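Local atomic coordinates of enolase (alpha proteobacterium BAL199, PDB entry 3UGV), a protein that binds magnesium and probably acts as a lyase of the enolase superfamily, related in sequence to mandelate racemase and muconate lactonizing enzyme. Residues R283-A288 against M311-V316; Y329-A334 against E358-S363. All blocks are in the same frame, centred on the assembly; numbering follows the deposited sequence.

Contact 1 (R283-A288 against M311-V316); sequences REMHQA and MRAAGV
Met285 spans the gap between helix 282-290 and helix 306-320, reaching Ala313 and Val316 with the far end of its side chain. CB points at the opposing helix but stays more than 4.5 Å from it, and so does CG; these two carbons supply reach. With CG anti to the backbone N (chi1 -179°) and the next torsion also extended, the chain runs out straight as far as the sulfur. Met285 SD then lies 3.7 Å from Ala313 O and 4.5 Å from Val316 CB. A bend at chi3 (-76°) swings the methyl back toward the N-terminal end of segment 311-316, putting Met285 CE 3.8 Å from Ala313 CB. At the next residue the contact is lighter: His286 CB is 4.3 Å from Val316 CG1, while the imidazole leads away, its NE2 hydrogen-bonded to Asp260 OD2 of a third subunit. Val316 and His286 also meet Ala319 of a second subunit. Met285 packs on Phe279 and Pro299, in loops of the same chain. The axes of the two short segments approach to 9.5 Å and cross at -21°, consistent with neighbouring, nearly parallel helices on the outside of a beta/alpha barrel. These helices follow strands 273-275 and 296-297, adjacent in the parallel sheet.

Contact 2 (Y329-A334 against E358-S363); sequences YPEVGA and EPYALS
At the start of helix 330-337, in the C-terminal part of the enolase-like domain, Glu331 meets the ring of Tyr360 from the segment leading into strand 361-363. The evidence for a CH-pi contact is direct: Glu331 CG lies 3.8 Å from the centroid of the Tyr360 ring, 14° off its normal. Glu331 CB covers the outer end of the same face, 3.7 Å from Tyr360 CZ. At the edge, near the ring plane, Ala334 CB approaches Tyr360 CE2 at 4.4 Å. With chi2 bent at 77°, the Glu331 carboxylate stays over this face, beyond CG and farther from the ring, standing nearly upright with its plane 84° from that of the ring. One water bridges the two segments, donating to Glu331 OE2 at 2.5 Å and accepting from Tyr360 N at 2.9 Å. With a leucine in place of Tyr360, the Glu331 methylenes would probably lose their flat aromatic cover, and Leu375 O and His335 NE2 would lose the hydroxyl that hydrogen-bonds to both. Methylenes therefore meet the pi face, while Glu331 OE1 is hydrogen-bonded to Tyr74 OH and OE2 is served by the bridging water, which is likely to ease the cost of burying the carboxylate.

How the contacts relate
Contacts 1 and 2 come in series along the chain: the pairing of 283-288 with 311-316 is complete before 329-334 begins. Helix 306-320 of contact 1 is followed directly by helix 330-337 of contact 2, and all four segments belong to the C-terminal enolase-like part of the protein. Their centres are 24 Å apart and their nearest atoms about 8 Å, so they do not touch. Contact 1 pairs neighbouring helices of the barrel and has two other subunits within reach. Contact 2 joins a later helix to a segment entering the mixed sheet, untouched by other chains. Together they join elements of one domain that are separated by 22 and 23 residues of chain, the first at an assembly interface, the second within the subunit.

Contact 1 (R283-A288 against M311-V316)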
loop_
_atom_site.group_PDB
_atom_site.type_symbol
_atom_site.label_atom_id
_atom_site.label_comp_id
_atom_site.label_asym_id
_atom_site.label_seq_id
_atom_site.Cartn_x
_atom_site.Cartn_y
_atom_site.Cartn_z
ATOM N N ARG F 283 2.077 19.028 -12.414
ATOM C CA ARG F 283 1.820 18.418 -11.121
ATOM C C ARG F 283 0.517 17.610 -11.201
ATOM O O ARG F 283 0.403 16.529 -10.619
ATOM C CB ARG F 283 1.802 19.449 -9.985
ATOM C CG ARG F 283 1.237 18.909 -8.658
ATOM C CD ARG F 283 1.613 19.807 -7.510
ATOM N NE ARG F 283 3.060 19.800 -7.308
ATOM C CZ ARG F 283 3.761 20.822 -6.824
ATOM N NH1 ARG F 283 3.151 21.946 -6.488
ATOM N NH2 ARG F 283 5.072 20.722 -6.684
ATOM N N GLU F 284 -0.451 18.108 -11.958
ATOM C CA GLU F 284 -1.717 17.395 -12.110
ATOM C C GLU F 284 -1.525 16.054 -12.826
ATOM O O GLU F 284 -2.092 15.044 -12.413
ATOM C CB GLU F 284 -2.718 18.259 -12.845
ATOM C CG GLU F 284 -4.149 18.047 -12.433
ATOM C CD GLU F 284 -5.016 19.242 -12.812
ATOM O OE1 GLU F 284 -5.791 19.138 -13.796
ATOM O OE2 GLU F 284 -4.906 20.287 -12.126
ATOM N N MET F 285 -0.710 16.046 -13.877
ATOM C CA MET F 285 -0.340 14.811 -14.568
ATOM C C MET F 285 0.324 13.816 -13.596
ATOM O O MET F 285 0.016 12.617 -13.573
ATOM C CB MET F 285 0.625 15.103 -15.731
ATOM C CG MET F 285 1.027 13.827 -16.503
ATOM S SD MET F 285 2.224 14.105 -17.820
ATOM C CE MET F 285 1.173 14.842 -19.054
ATOM N N HIS F 286 1.240 14.329 -12.793
ATOM C CA HIS F 286 1.983 13.511 -11.841
ATOM C C HIS F 286 1.016 12.847 -10.838
ATOM O O HIS F 286 1.163 11.668 -10.498
ATOM C CB HIS F 286 3.060 14.394 -11.169
ATOM C CG HIS F 286 3.425 13.982 -9.776
ATOM N ND1 HIS F 286 4.228 12.894 -9.505
ATOM C CD2 HIS F 286 3.124 14.538 -8.577
ATOM C CE1 HIS F 286 4.394 12.789 -8.198
ATOM N NE2 HIS F 286 3.731 13.773 -7.611
ATOM N N GLN F 287 0.003 13.593 -10.401
ATOM C CA GLN F 287 -0.995 13.056 -9.474
ATOM C C GLN F 287 -1.870 11.984 -10.122
ATOM O O GLN F 287 -2.182 10.972 -9.501
ATOM C CB GLN F 287 -1.855 14.186 -8.920
ATOM C CG GLN F 287 -1.063 15.183 -8.054
ATOM C CD GLN F 287 -1.923 16.345 -7.593
ATOM O OE1 GLN F 287 -3.024 16.572 -8.126
ATOM N NE2 GLN F 287 -1.442 17.079 -6.585
ATOM N N ALA F 288 -2.240 12.207 -11.382
ATOM C CA ALA F 288 -2.995 11.234 -12.141
ATOM C C ALA F 288 -2.235 9.923 -12.281
ATOM O O ALA F 288 -2.833 8.850 -12.195
ATOM C CB ALA F 288 -3.344 11.781 -13.504
ATOM N N MET F 311 6.950 20.870 -21.632
ATOM C CA MET F 311 8.297 20.314 -21.494
ATOM C C MET F 311 8.479 19.683 -20.122
ATOM O O MET F 311 9.129 18.651 -19.988
ATOM C CB MET F 311 9.387 21.370 -21.758
ATOM C CG MET F 311 9.413 21.952 -23.193
ATOM S SD MET F 311 9.367 20.743 -24.534
ATOM C CE MET F 311 10.822 19.769 -24.187
ATOM N N ARG F 312 7.904 20.309 -19.103
ATOM C CA ARG F 312 7.958 19.755 -17.756
ATOM C C ARG F 312 7.185 18.443 -17.673
ATOM O O ARG F 312 7.627 17.487 -17.032
ATOM C CB ARG F 312 7.439 20.773 -16.743
ATOM C CG ARG F 312 8.429 21.914 -16.554
ATOM C CD ARG F 312 7.877 23.050 -15.732
ATOM N NE ARG F 312 8.656 24.264 -15.944
ATOM C CZ ARG F 312 8.592 25.349 -15.181
ATOM N NH1 ARG F 312 7.791 25.382 -14.123
ATOM N NH2 ARG F 312 9.337 26.403 -15.478
ATOM N N ALA F 313 6.042 18.406 -18.353
ATOM C CA ALA F 313 5.183 17.241 -18.356
ATOM C C ALA F 313 5.834 16.135 -19.163
ATOM O O ALA F 313 5.697 14.963 -18.823
ATOM C CB ALA F 313 3.801 17.587 -18.922
ATOM N N ALA F 314 6.552 16.514 -20.221
ATOM C CA ALA F 314 7.313 15.549 -21.015
ATOM C C ALA F 314 8.339 14.859 -20.135
ATOM O O ALA F 314 8.619 13.666 -20.299
ATOM C CB ALA F 314 8.023 16.249 -22.183
ATOM N N GLY F 315 8.919 15.638 -19.225
ATOM C CA GLY F 315 9.835 15.130 -18.225
ATOM C C GLY F 315 9.201 14.154 -17.251
ATOM O O GLY F 315 9.799 13.139 -16.936
ATOM N N VAL F 316 8.001 14.457 -16.758
ATOM C CA VAL F 316 7.267 13.495 -15.940
ATOM C C VAL F 316 6.924 12.244 -16.757
ATOM O O VAL F 316 7.192 11.122 -16.336
ATOM C CB VAL F 316 5.959 14.080 -15.373
ATOM C CG1 VAL F 316 5.229 13.020 -14.610
ATOM C CG2 VAL F 316 6.234 15.281 -14.457
#

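Contact 2 (Y329-A334 against E358-S363)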
loop_
_atom_site.group_PDB
_atom_site.type_symbol
_atom_site.label_atom_id
_atom_site.label_comp_id
_atom_site.label_asym_id
_atom_site.label_seq_id
_atom_site.Cartn_x
_atom_site.Cartn_y
_atom_site.Cartn_z
ATOM N N TYR F 329 -3.789 22.560 -31.180
ATOM C CA TYR F 329 -2.557 23.300 -31.467
ATOM C C TYR F 329 -1.530 22.490 -32.238
ATOM O O TYR F 329 -0.421 22.276 -31.756
ATOM C CB TYR F 329 -1.927 23.818 -30.171
ATOM C CG TYR F 329 -2.918 24.511 -29.272
ATOM C CD1 TYR F 329 -3.140 25.872 -29.383
ATOM C CD2 TYR F 329 -3.641 23.799 -28.326
ATOM C CE1 TYR F 329 -4.050 26.516 -28.575
ATOM C CE2 TYR F 329 -4.564 24.432 -27.509
ATOM C CZ TYR F 329 -4.765 25.795 -27.641
ATOM O OH TYR F 329 -5.668 26.447 -26.835
ATOM N N PRO F 330 -1.886 22.060 -33.450
ATOM C CA PRO F 330 -1.043 21.149 -34.231
ATOM C C PRO F 330 0.328 21.749 -34.507
ATOM O O PRO F 330 1.319 21.013 -34.548
ATOM C CB PRO F 330 -1.832 20.962 -35.536
ATOM C CG PRO F 330 -3.219 21.292 -35.179
ATOM C CD PRO F 330 -3.157 22.351 -34.124
ATOM N N GLU F 331 0.403 23.066 -34.669
ATOM C CA GLU F 331 1.703 23.690 -34.945
ATOM C C GLU F 331 2.676 23.639 -33.759
ATOM O O GLU F 331 3.766 23.086 -33.890
ATOM C CB GLU F 331 1.553 25.114 -35.489
ATOM C CG GLU F 331 0.719 25.183 -36.756
ATOM C CD GLU F 331 -0.772 25.067 -36.473
ATOM O OE1 GLU F 331 -1.191 25.316 -35.320
ATOM O OE2 GLU F 331 -1.526 24.722 -37.403
ATOM N N VAL F 332 2.294 24.208 -32.615
ATOM C CA VAL F 332 3.112 24.087 -31.413
ATOM C C VAL F 332 3.280 22.608 -31.126
ATOM O O VAL F 332 4.368 22.133 -30.779
ATOM C CB VAL F 332 2.463 24.739 -30.175
ATOM C CG1 VAL F 332 3.417 24.668 -28.994
ATOM C CG2 VAL F 332 2.086 26.179 -30.452
ATOM N N GLY F 333 2.185 21.874 -31.289
ATOM C CA GLY F 333 2.214 20.434 -31.116
ATOM C C GLY F 333 3.339 19.744 -31.875
ATOM O O GLY F 333 4.159 19.024 -31.290
ATOM N N ALA F 334 3.391 19.953 -33.186
ATOM C CA ALA F 334 4.425 19.298 -33.981
ATOM C C ALA F 334 5.838 19.704 -33.529
ATOM O O ALA F 334 6.755 18.866 -33.493
ATOM C CB ALA F 334 4.212 19.555 -35.475
ATOM N N GLU F 358 -0.157 29.848 -44.193
ATOM C CA GLU F 358 0.436 28.596 -44.614
ATOM C C GLU F 358 0.409 27.564 -43.490
ATOM O O GLU F 358 1.385 27.401 -42.759
ATOM C CB GLU F 358 1.868 28.849 -45.070
ATOM C CG GLU F 358 2.421 27.829 -46.047
ATOM C CD GLU F 358 3.695 28.322 -46.718
ATOM O OE1 GLU F 358 4.742 27.651 -46.593
ATOM O OE2 GLU F 358 3.645 29.390 -47.369
ATOM N N PRO F 359 -0.726 26.875 -43.332
ATOM C CA PRO F 359 -0.770 25.739 -42.406
ATOM C C PRO F 359 0.254 24.685 -42.815
ATOM O O PRO F 359 0.574 24.589 -43.998
ATOM C CB PRO F 359 -2.199 25.200 -42.560
ATOM C CG PRO F 359 -2.789 25.905 -43.747
ATOM C CD PRO F 359 -2.046 27.190 -43.899
ATOM N N TYR F 360 0.773 23.932 -41.850
ATOM C CA TYR F 360 1.825 22.945 -42.099
ATOM C C TYR F 360 1.411 21.912 -43.164
ATOM O O TYR F 360 0.236 21.589 -43.310
ATOM C CB TYR F 360 2.196 22.235 -40.785
ATOM C CG TYR F 360 2.922 23.093 -39.766
ATOM C CD1 TYR F 360 3.037 24.461 -39.936
ATOM C CD2 TYR F 360 3.507 22.522 -38.627
ATOM C CE1 TYR F 360 3.700 25.253 -38.994
ATOM C CE2 TYR F 360 4.186 23.301 -37.691
ATOM C CZ TYR F 360 4.276 24.671 -37.884
ATOM O OH TYR F 360 4.937 25.472 -36.970
ATOM N N ALA F 361 2.376 21.378 -43.903
ATOM C CA ALA F 361 2.053 20.415 -44.948
ATOM C C ALA F 361 1.929 19.003 -44.394
ATOM O O ALA F 361 2.529 18.674 -43.367
ATOM C CB ALA F 361 3.095 20.457 -46.062
ATOM N N LEU F 362 1.155 18.172 -45.092
ATOM C CA LEU F 362 0.924 16.788 -44.695
ATOM C C LEU F 362 1.504 15.824 -45.714
ATOM O O LEU F 362 1.289 15.998 -46.912
ATOM C CB LEU F 362 -0.574 16.522 -44.573
ATOM C CG LEU F 362 -1.309 17.127 -43.371
ATOM C CD1 LEU F 362 -2.798 17.206 -43.641
ATOM C CD2 LEU F 362 -1.034 16.306 -42.128
ATOM N N SER F 363 2.229 14.810 -45.240
ATOM C CA SER F 363 2.733 13.744 -46.112
ATOM C C SER F 363 2.517 12.336 -45.525
ATOM O O SER F 363 3.107 11.968 -44.508
ATOM C CB SER F 363 4.209 13.971 -46.440
ATOM O OG SER F 363 4.668 13.003 -47.365
HETATM O O HOH W 1 -1.136 23.644 -39.676
#